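Local coordinates for protein translation initiation inhibitor (Streptococcus pyogenes, PDB 2EWC) that is of unknown function but belongs to the YjgF family, related members of which hydrolyse reactive enamine and imine intermediates, so a similar role is possible, at residues Y29-V34 with Q108-Q113; L69-W74 with T99-H104. One frame throughout, in Å; residues are numbered along the deposited sequence.

Contact 1. Residues Y29-V34 with Q108-Q113; sequences YCVGNV and QGLLFQ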
# COMPACT_ATOMS: atom_id res chain seq x y z
N TYR B 29 -38.54 18.09 1.16
CA TYR B 29 -37.80 18.16 2.43
C TYR B 29 -38.80 18.13 3.59
O TYR B 29 -39.87 18.75 3.53
CB TYR B 29 -36.88 19.40 2.51
CG TYR B 29 -37.63 20.72 2.52
CD1 TYR B 29 -38.11 21.26 3.72
CD2 TYR B 29 -37.87 21.42 1.33
CE1 TYR B 29 -38.81 22.48 3.73
CE2 TYR B 29 -38.55 22.63 1.33
CZ TYR B 29 -39.02 23.16 2.53
OH TYR B 29 -39.72 24.35 2.54
N CYS B 30 -38.45 17.38 4.63
CA CYS B 30 -39.27 17.23 5.82
C CYS B 30 -38.60 17.90 7.00
O CYS B 30 -37.42 17.71 7.25
CB CYS B 30 -39.48 15.76 6.15
SG CYS B 30 -40.33 14.84 4.88
N VAL B 31 -39.41 18.61 7.76
CA VAL B 31 -38.97 19.48 8.81
C VAL B 31 -40.02 19.40 9.93
O VAL B 31 -41.20 19.27 9.63
CB VAL B 31 -38.83 20.92 8.22
CG1 VAL B 31 -39.91 21.88 8.72
CG2 VAL B 31 -37.48 21.44 8.48
N GLY B 32 -39.59 19.43 11.19
CA GLY B 32 -40.52 19.35 12.33
C GLY B 32 -39.92 19.81 13.65
O GLY B 32 -38.69 19.86 13.80
N ASN B 33 -40.79 20.12 14.63
CA ASN B 33 -40.37 20.58 15.96
C ASN B 33 -39.34 21.71 15.89
O ASN B 33 -38.32 21.64 16.57
CB ASN B 33 -39.76 19.42 16.76
CG ASN B 33 -40.78 18.34 17.12
OD1 ASN B 33 -41.97 18.62 17.19
ND2 ASN B 33 -40.31 17.11 17.36
N VAL B 34 -39.55 22.74 15.06
CA VAL B 34 -38.43 23.70 14.87
C VAL B 34 -38.28 24.66 16.06
O VAL B 34 -39.24 24.95 16.79
CB VAL B 34 -38.38 24.45 13.45
CG1 VAL B 34 -37.02 25.20 13.26
CG2 VAL B 34 -38.59 23.47 12.26
N GLN B 108 -33.31 28.44 19.08
CA GLN B 108 -34.53 28.15 18.32
C GLN B 108 -34.36 28.21 16.79
O GLN B 108 -35.31 28.49 16.08
CB GLN B 108 -35.68 29.07 18.77
CG GLN B 108 -36.03 28.92 20.27
CD GLN B 108 -35.20 29.85 21.15
OE1 GLN B 108 -34.94 31.00 20.78
NE2 GLN B 108 -34.80 29.36 22.32
N GLY B 109 -33.15 27.97 16.27
CA GLY B 109 -32.97 28.00 14.82
C GLY B 109 -33.25 26.65 14.18
O GLY B 109 -33.44 25.66 14.89
N LEU B 110 -33.26 26.61 12.85
CA LEU B 110 -33.48 25.36 12.12
C LEU B 110 -32.17 24.61 12.00
O LEU B 110 -31.16 25.19 11.57
CB LEU B 110 -34.03 25.65 10.72
CG LEU B 110 -34.12 24.48 9.72
CD1 LEU B 110 -35.15 23.39 10.18
CD2 LEU B 110 -34.49 25.03 8.34
N LEU B 111 -32.16 23.32 12.38
CA LEU B 111 -30.93 22.52 12.42
C LEU B 111 -30.88 21.35 11.45
O LEU B 111 -29.81 20.80 11.21
CB LEU B 111 -30.67 22.01 13.85
CG LEU B 111 -30.71 23.06 14.98
CD1 LEU B 111 -30.77 22.43 16.39
CD2 LEU B 111 -29.54 24.10 14.87
N PHE B 112 -32.03 20.93 10.93
CA PHE B 112 -32.12 19.64 10.26
C PHE B 112 -33.32 19.54 9.32
O PHE B 112 -34.40 20.04 9.64
CB PHE B 112 -32.18 18.54 11.32
CG PHE B 112 -32.26 17.15 10.75
CD1 PHE B 112 -31.10 16.49 10.32
CD2 PHE B 112 -33.48 16.51 10.63
CE1 PHE B 112 -31.17 15.20 9.78
CE2 PHE B 112 -33.57 15.23 10.08
CZ PHE B 112 -32.39 14.56 9.67
N GLN B 113 -33.10 18.93 8.16
CA GLN B 113 -34.18 18.60 7.22
C GLN B 113 -33.86 17.23 6.68
O GLN B 113 -32.71 16.81 6.70
CB GLN B 113 -34.25 19.57 6.06
CG GLN B 113 -34.61 21.01 6.41
CD GLN B 113 -34.77 21.88 5.17
OE1 GLN B 113 -34.32 21.52 4.09
NE2 GLN B 113 -35.39 23.05 5.33
O HOH W 1 -36.51 19.25 11.34
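The Y29 ring and the Q113 side-chain amide run nearly parallel, their planes 6° apart, the amide lying in a layer offset from the ring and displaced toward its CG–CD1–CE1 side. Q113 NE2 is 3.6 Å from Y29 CD1, and Q113 OE1 lies 3.7 Å from Y29 CB; the chain of Q113, extended beyond CG, carries the amide that far. H15 meets the tyrosine ring at a steep angle, while F112 packs edge-to-face with F70. Further along, V31 CG2 presses between L110 CD1, at a rather tight 3.5 Å, and Q113 CG. V34 CG1 then rests 3.9 Å from L110 CB. Between the backbones, C30 O receives a CA-H...O contact from Q113 CA at 3.4 Å, and beyond it a water accepts from G32 N (3.1 Å) and reaches F112 O (2.8 Å). Here strand 24-30 has run out and strand 112-119 is just beginning, next to it and antiparallel. E48 of helix 38-54 takes the V31 N-H. The contact thus mixes apolar packing of V31, V34 and L110 with an amide layered against an aromatic ring, and a water joins peptide groups where the segments bow apart before closing again at V34 and L110.

Contact 2. Residues L69-W74 with T99-H104; sequences LFRDVW and TEFAHH
R71 reaches E100 and H103 through a side chain whose CG stands opposite the backbone N (chi1 -175°), continues extended, and then bends at chi3 (-67°), which swings the guanidinium across the loop 99-104. The E100 chain folds at chi2 (-59°) and returns its carboxylate to R71. The resulting salt bridge is long, 3.3 Å from R71 NH1 to E100 OE1, with the two flat groups steeply inclined to each other. Two waters reinforce it: each accepts from R71 NH1 and also approaches E100 OE1, one of them lying in the guanidinium plane. R71 NH2 donates to H103 O at 2.9 Å, slightly out of that plane. F101 brings its ring edge over one guanidinium face, CD2 being 3.8 Å from R71 NH2, so this is no cation-pi stack. Another part of the same ring edge meets L69 O, 3.6 Å from F101 CZ, while F101 CE1 lies 3.9 Å from L69 CB. Closer to the strand, T99 N donates to F70 O at 2.9 Å, and T99 CG2 touches L69 CB. The strongest partner of R71 is L110 O, bound by NE. E100 OE2 is held by Q98 of a third subunit, whose D72 packs on R71, which places the charged cluster at an intersubunit surface. Carbonyls of H103 and L110 and the E100 carboxylate thus gather round the R71 guanidinium, and the direct bridge and the two waters fix that carboxylate against NH1.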
# COMPACT_ATOMS: atom_id res chain seq x y z
N LEU B 69 -30.05 16.63 5.70
CA LEU B 69 -29.38 17.93 5.64
C LEU B 69 -29.16 18.47 7.05
O LEU B 69 -30.11 18.64 7.80
CB LEU B 69 -30.21 18.94 4.82
CG LEU B 69 -30.57 18.66 3.34
CD1 LEU B 69 -31.30 19.87 2.70
CD2 LEU B 69 -29.37 18.32 2.51
N PHE B 70 -27.91 18.79 7.39
CA PHE B 70 -27.58 19.23 8.75
C PHE B 70 -26.95 20.61 8.68
O PHE B 70 -26.09 20.87 7.82
CB PHE B 70 -26.52 18.33 9.38
CG PHE B 70 -26.95 16.91 9.68
CD1 PHE B 70 -27.33 16.54 10.98
CD2 PHE B 70 -26.89 15.94 8.69
CE1 PHE B 70 -27.71 15.25 11.27
CE2 PHE B 70 -27.26 14.61 8.97
CZ PHE B 70 -27.68 14.27 10.26
N ARG B 71 -27.29 21.47 9.63
CA ARG B 71 -26.51 22.69 9.81
C ARG B 71 -25.09 22.32 10.33
O ARG B 71 -24.11 23.00 10.01
CB ARG B 71 -27.23 23.63 10.79
CG ARG B 71 -26.56 24.99 10.97
CD ARG B 71 -27.41 25.88 11.90
NE ARG B 71 -28.71 26.26 11.32
CZ ARG B 71 -28.90 27.25 10.45
NH1 ARG B 71 -27.88 28.01 10.03
NH2 ARG B 71 -30.15 27.51 10.03
N ASP B 72 -25.02 21.26 11.14
CA ASP B 72 -23.77 20.71 11.70
C ASP B 72 -23.77 19.21 11.43
O ASP B 72 -24.41 18.46 12.17
CB ASP B 72 -23.65 20.98 13.23
CG ASP B 72 -22.32 20.46 13.84
OD1 ASP B 72 -21.50 19.85 13.11
OD2 ASP B 72 -22.08 20.65 15.07
N VAL B 73 -23.05 18.78 10.40
CA VAL B 73 -23.04 17.38 9.98
C VAL B 73 -22.47 16.43 11.06
O VAL B 73 -22.75 15.23 11.05
CB VAL B 73 -22.31 17.20 8.61
CG1 VAL B 73 -20.79 17.33 8.76
CG2 VAL B 73 -22.71 15.87 7.96
N TRP B 74 -21.70 16.97 12.00
CA TRP B 74 -21.22 16.15 13.14
C TRP B 74 -22.33 15.63 14.08
O TRP B 74 -22.06 14.86 15.01
CB TRP B 74 -20.16 16.90 13.93
CG TRP B 74 -18.88 17.14 13.16
CD1 TRP B 74 -18.57 18.25 12.41
CD2 TRP B 74 -17.75 16.27 13.08
NE1 TRP B 74 -17.31 18.10 11.87
CE2 TRP B 74 -16.79 16.90 12.27
CE3 TRP B 74 -17.46 15.00 13.62
CZ2 TRP B 74 -15.55 16.31 11.98
CZ3 TRP B 74 -16.24 14.42 13.34
CH2 TRP B 74 -15.29 15.09 12.52
N THR B 99 -25.30 21.97 5.21
CA THR B 99 -25.70 23.12 4.41
C THR B 99 -26.26 24.23 5.32
O THR B 99 -26.77 23.97 6.42
CB THR B 99 -26.72 22.71 3.31
OG1 THR B 99 -27.13 23.86 2.54
CG2 THR B 99 -27.96 22.05 3.95
N GLU B 100 -26.15 25.46 4.85
CA GLU B 100 -26.90 26.54 5.45
C GLU B 100 -28.34 26.33 5.02
O GLU B 100 -28.60 25.61 4.05
CB GLU B 100 -26.39 27.89 4.96
CG GLU B 100 -24.97 28.19 5.41
CD GLU B 100 -24.84 28.19 6.93
OE1 GLU B 100 -25.74 28.73 7.62
OE2 GLU B 100 -23.85 27.63 7.45
N PHE B 101 -29.25 26.97 5.73
CA PHE B 101 -30.66 26.97 5.42
C PHE B 101 -31.11 28.41 5.25
O PHE B 101 -30.52 29.32 5.86
CB PHE B 101 -31.45 26.32 6.57
CG PHE B 101 -31.16 24.84 6.77
CD1 PHE B 101 -31.48 23.92 5.80
CD2 PHE B 101 -30.53 24.40 7.92
CE1 PHE B 101 -31.21 22.56 5.97
CE2 PHE B 101 -30.28 23.04 8.12
CZ PHE B 101 -30.61 22.12 7.14
N ALA B 102 -32.16 28.63 4.46
CA ALA B 102 -32.79 29.96 4.35
C ALA B 102 -33.66 30.26 5.58
O ALA B 102 -34.78 30.74 5.46
CB ALA B 102 -33.61 30.08 3.04
N HIS B 103 -33.13 29.94 6.77
CA HIS B 103 -33.78 30.22 8.04
C HIS B 103 -32.67 30.36 9.07
O HIS B 103 -31.63 29.70 8.96
CB HIS B 103 -34.78 29.11 8.43
CG HIS B 103 -35.32 29.23 9.83
ND1 HIS B 103 -36.55 29.80 10.11
CD2 HIS B 103 -34.81 28.84 11.02
CE1 HIS B 103 -36.76 29.75 11.42
NE2 HIS B 103 -35.71 29.18 11.99
N HIS B 104 -32.87 31.23 10.06
CA HIS B 104 -31.82 31.52 11.07
C HIS B 104 -31.35 30.25 11.79
O HIS B 104 -32.12 29.29 11.93
CB HIS B 104 -32.26 32.64 12.06
CG HIS B 104 -33.31 32.24 13.05
ND1 HIS B 104 -34.65 32.51 12.89
CD2 HIS B 104 -33.21 31.63 14.26
CE1 HIS B 104 -35.33 32.07 13.93
NE2 HIS B 104 -34.48 31.52 14.78
O HOH W 2 -24.19 25.06 8.02
O HOH W 3 -28.59 29.39 7.83
O HOH W 4 -25.04 28.40 10.65

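How the contacts relate
From the N terminus the chain passes through strand 24-30 into segment 29-34, then helix 38-54 and strand 63-70, which leads into segment 69-74. Helix 76-87 and strand 93-98 follow before segment 99-104 returns, so contact 2 closes a loop around them. Contact 1 closes only when 108-113 comes back to 29-34, and contact 2 is therefore nested inside its larger loop. Their centres are about 9 Å apart. The two meet where neighbouring strands 112-119 and 63-70 pair, with Q113 O to L69 N at 2.8 Å. Together they tie the ends of three adjacent strands of the mixed sheet to the loop following 93-98.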